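Local atomic coordinates of hypothetical bacterial 6-phosphogluconolactonase (Bacteroides fragilis, PDB entry 3SCY), a protein that is a putative 6-phosphogluconolactonase, a seven-bladed beta-propeller that probably hydrolyses 6-phosphogluconolactone in the pentose phosphate pathway. Residues A50-S58 / P102-I112. Numbering follows the deposited sequence.
Sequences ANPSYLIPS and PCYLTTNGKNI
The carbonyl O of C103 is bonded at 2.8 Å by a water that also bonds S53 OG, and this water bridges the two segments where no direct hydrogen bond joins them. S53 OG is held besides by E69. The same C103 O lies 3.4 Å from Y54 CB, at the root of the ring. Y54 and Y104 run side by side, pointing the same way, in an offset stack with centroids 4.3 Å apart and planes inclined by 23°. The overlap is at the rims, Y54 CZ resting 3.5 Å from Y104 CE2. K358 bonds the Y54 hydroxyl, while H215 meets the Y104 ring edge-to-face. L105 CD2 lies 3.7 Å from Y54 CD2, at the edge of that ring and in its plane. I56 crosses the L105 side chain, with I56 CG1 3.8 Å from L105 CG. I56 CG1 stands between backbone N and carbonyl carbon (chi1 58°), and the chain extends from there to bring I56 CD1 within 3.7 Å of T107 CG2; I112 CD1 lies a little farther off. Beyond, T107 OG1 accepts from G109 N in an ST turn at the hairpin joining 102-107 to 111-116. Strands 55-57 and 102-107, nearly parallel at 18°, begin successive four-stranded antiparallel blades, and Y54, I56, Y104, L105 and T107 pack between them near the central channel of this seven-bladed beta-propeller.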
loop_
_atom_site.group_PDB
_atom_site.type_symbol
_atom_site.label_atom_id
_atom_site.label_comp_id
_atom_site.label_asym_id
_atom_site.label_seq_id
_atom_site.Cartn_x
_atom_site.Cartn_y
_atom_site.Cartn_z
ATOM N N ALA A 50 14.518 -0.245 11.475
ATOM C CA ALA A 50 13.716 0.741 12.193
ATOM C C ALA A 50 12.519 1.222 11.391
ATOM O O ALA A 50 12.657 1.566 10.220
ATOM C CB ALA A 50 14.591 1.911 12.571
ATOM N N ASN A 51 11.316 1.198 12.031
ATOM C CA ASN A 51 10.030 1.628 11.471
ATOM C C ASN A 51 9.849 1.264 9.978
ATOM O O ASN A 51 9.571 2.145 9.150
ATOM C CB ASN A 51 9.798 3.117 11.665
ATOM C CG ASN A 51 9.471 3.460 13.083
ATOM O OD1 ASN A 51 9.025 2.619 13.856
ATOM N ND2 ASN A 51 9.872 4.650 13.492
ATOM N N PRO A 52 9.945 -0.037 9.632
ATOM C CA PRO A 52 9.667 -0.451 8.245
ATOM C C PRO A 52 8.141 -0.559 8.035
ATOM O O PRO A 52 7.575 -1.659 7.930
ATOM C CB PRO A 52 10.375 -1.802 8.161
ATOM C CG PRO A 52 10.233 -2.381 9.540
ATOM C CD PRO A 52 10.252 -1.207 10.497
ATOM N N SER A 53 7.455 0.608 8.068
ATOM C CA SER A 53 5.986 0.609 8.065
ATOM C C SER A 53 5.352 0.263 6.712
ATOM O O SER A 53 4.147 -0.000 6.639
ATOM C CB SER A 53 5.451 1.935 8.563
ATOM O OG SER A 53 5.811 2.930 7.626
ATOM N N TYR A 54 6.149 0.280 5.663
ATOM C CA TYR A 54 5.710 -0.124 4.343
ATOM C C TYR A 54 6.892 -0.743 3.652
ATOM O O TYR A 54 8.024 -0.269 3.790
ATOM C CB TYR A 54 5.114 1.057 3.512
ATOM C CG TYR A 54 4.024 0.580 2.580
ATOM C CD1 TYR A 54 2.712 0.436 3.033
ATOM C CD2 TYR A 54 4.322 0.144 1.288
ATOM C CE1 TYR A 54 1.728 -0.143 2.235
ATOM C CE2 TYR A 54 3.331 -0.418 0.470
ATOM C CZ TYR A 54 2.039 -0.556 0.956
ATOM O OH TYR A 54 1.030 -1.121 0.197
ATOM N N LEU A 55 6.632 -1.790 2.910
ATOM C CA LEU A 55 7.675 -2.478 2.175
ATOM C C LEU A 55 7.086 -3.124 0.937
ATOM O O LEU A 55 5.876 -3.350 0.837
ATOM C CB LEU A 55 8.386 -3.538 3.062
ATOM C CG LEU A 55 7.506 -4.538 3.833
ATOM C CD1 LEU A 55 7.020 -5.652 2.944
ATOM C CD2 LEU A 55 8.305 -5.194 4.939
ATOM N N ILE A 56 7.975 -3.440 0.009
ATOM C CA ILE A 56 7.593 -4.101 -1.228
ATOM C C ILE A 56 8.641 -5.054 -1.666
ATOM O O ILE A 56 9.827 -4.769 -1.557
ATOM C CB ILE A 56 7.323 -3.047 -2.377
ATOM C CG1 ILE A 56 8.529 -2.134 -2.672
ATOM C CG2 ILE A 56 5.995 -2.285 -2.179
ATOM C CD1 ILE A 56 8.412 -1.476 -4.059
ATOM N N PRO A 57 8.226 -6.176 -2.267
ATOM C CA PRO A 57 9.215 -7.031 -2.923
ATOM C C PRO A 57 9.465 -6.534 -4.346
ATOM O O PRO A 57 8.576 -5.885 -4.936
ATOM C CB PRO A 57 8.522 -8.392 -2.971
ATOM C CG PRO A 57 7.028 -8.035 -3.070
ATOM C CD PRO A 57 6.836 -6.681 -2.421
ATOM N N SER A 58 10.611 -6.852 -4.919
ATOM C CA SER A 58 10.801 -6.580 -6.330
ATOM C C SER A 58 9.894 -7.589 -7.086
ATOM O O SER A 58 9.451 -8.604 -6.509
ATOM C CB SER A 58 12.267 -6.750 -6.706
ATOM O OG SER A 58 12.675 -8.078 -6.417
ATOM N N PRO A 102 8.499 8.768 5.200
ATOM C CA PRO A 102 8.177 7.958 4.006
ATOM C C PRO A 102 7.238 6.855 4.459
ATOM O O PRO A 102 7.511 6.202 5.462
ATOM C CB PRO A 102 9.548 7.477 3.518
ATOM C CG PRO A 102 10.410 7.482 4.789
ATOM C CD PRO A 102 9.938 8.690 5.544
ATOM N N CYS A 103 6.067 6.706 3.782
ATOM C CA CYS A 103 5.043 5.797 4.303
ATOM C C CYS A 103 4.487 4.854 3.251
ATOM O O CYS A 103 3.574 4.068 3.544
ATOM C CB CYS A 103 3.916 6.622 4.917
ATOM S SG CYS A 103 3.030 7.640 3.702
ATOM N N TYR A 104 5.010 4.925 2.040
ATOM C CA TYR A 104 4.593 4.098 0.915
ATOM C C TYR A 104 5.710 4.069 -0.083
ATOM O O TYR A 104 6.430 5.072 -0.203
ATOM C CB TYR A 104 3.326 4.662 0.234
ATOM C CG TYR A 104 2.558 3.629 -0.579
ATOM C CD1 TYR A 104 2.885 3.371 -1.914
ATOM C CD2 TYR A 104 1.440 3.005 -0.056
ATOM C CE1 TYR A 104 2.162 2.449 -2.678
ATOM C CE2 TYR A 104 0.685 2.108 -0.816
ATOM C CZ TYR A 104 1.062 1.817 -2.118
ATOM O OH TYR A 104 0.283 0.970 -2.868
ATOM N N LEU A 105 5.840 2.996 -0.845
ATOM C CA LEU A 105 6.840 3.014 -1.911
ATOM C C LEU A 105 6.399 2.121 -3.067
ATOM O O LEU A 105 5.540 1.228 -2.901
ATOM C CB LEU A 105 8.281 2.713 -1.396
ATOM C CG LEU A 105 8.693 1.282 -1.055
ATOM C CD1 LEU A 105 10.126 1.268 -0.529
ATOM C CD2 LEU A 105 7.799 0.630 0.014
ATOM N N THR A 106 6.905 2.421 -4.278
ATOM C CA THR A 106 6.591 1.608 -5.446
ATOM C C THR A 106 7.853 1.478 -6.293
ATOM O O THR A 106 8.844 2.150 -6.014
ATOM C CB THR A 106 5.393 2.147 -6.247
ATOM O OG1 THR A 106 4.950 1.077 -7.093
ATOM C CG2 THR A 106 5.738 3.392 -7.076
ATOM N N THR A 107 7.845 0.570 -7.268
ATOM C CA THR A 107 9.001 0.365 -8.125
ATOM C C THR A 107 8.560 0.035 -9.530
ATOM O O THR A 107 7.466 -0.530 -9.740
ATOM C CB THR A 107 9.884 -0.798 -7.573
ATOM O OG1 THR A 107 11.112 -0.872 -8.331
ATOM C CG2 THR A 107 9.188 -2.189 -7.636
ATOM N N ASN A 108 9.461 0.301 -10.500
ATOM C CA ASN A 108 9.271 -0.212 -11.852
ATOM C C ASN A 108 10.467 -1.121 -12.197
ATOM O O ASN A 108 10.658 -1.429 -13.360
ATOM C CB ASN A 108 9.098 0.909 -12.881
ATOM C CG ASN A 108 10.370 1.664 -13.177
ATOM O OD1 ASN A 108 11.292 1.696 -12.356
ATOM N ND2 ASN A 108 10.473 2.201 -14.393
ATOM N N GLY A 109 11.291 -1.478 -11.203
ATOM C CA GLY A 109 12.470 -2.323 -11.417
ATOM C C GLY A 109 13.727 -1.527 -11.721
ATOM O O GLY A 109 14.853 -2.048 -11.602
ATOM N N LYS A 110 13.551 -0.248 -12.138
ATOM C CA LYS A 110 14.664 0.656 -12.444
ATOM C C LYS A 110 14.794 1.758 -11.399
ATOM O O LYS A 110 15.868 2.293 -11.199
ATOM C CB LYS A 110 14.500 1.290 -13.831
ATOM C CG LYS A 110 14.551 0.280 -14.964
ATOM C CD LYS A 110 14.307 0.957 -16.306
ATOM C CE LYS A 110 14.489 0.004 -17.470
ATOM N NZ LYS A 110 13.410 -1.015 -17.523
ATOM N N ASN A 111 13.689 2.111 -10.737
ATOM C CA ASN A 111 13.636 3.137 -9.716
ATOM C C ASN A 111 12.674 2.749 -8.642
ATOM O O ASN A 111 11.693 2.046 -8.911
ATOM C CB ASN A 111 13.130 4.473 -10.321
ATOM C CG ASN A 111 14.050 4.985 -11.390
ATOM O OD1 ASN A 111 15.052 5.613 -11.090
ATOM N ND2 ASN A 111 13.734 4.710 -12.666
ATOM N N ILE A 112 12.919 3.269 -7.450
ATOM C CA ILE A 112 12.025 3.211 -6.294
ATOM C C ILE A 112 11.476 4.609 -6.108
ATOM O O ILE A 112 12.258 5.575 -6.210
ATOM C CB ILE A 112 12.785 2.757 -5.001
ATOM C CG1 ILE A 112 13.225 1.290 -5.069
ATOM C CG2 ILE A 112 11.975 3.094 -3.683
ATOM C CD1 ILE A 112 12.087 0.223 -5.003
HETATM O O HOH W 1 3.351 3.160 6.157
#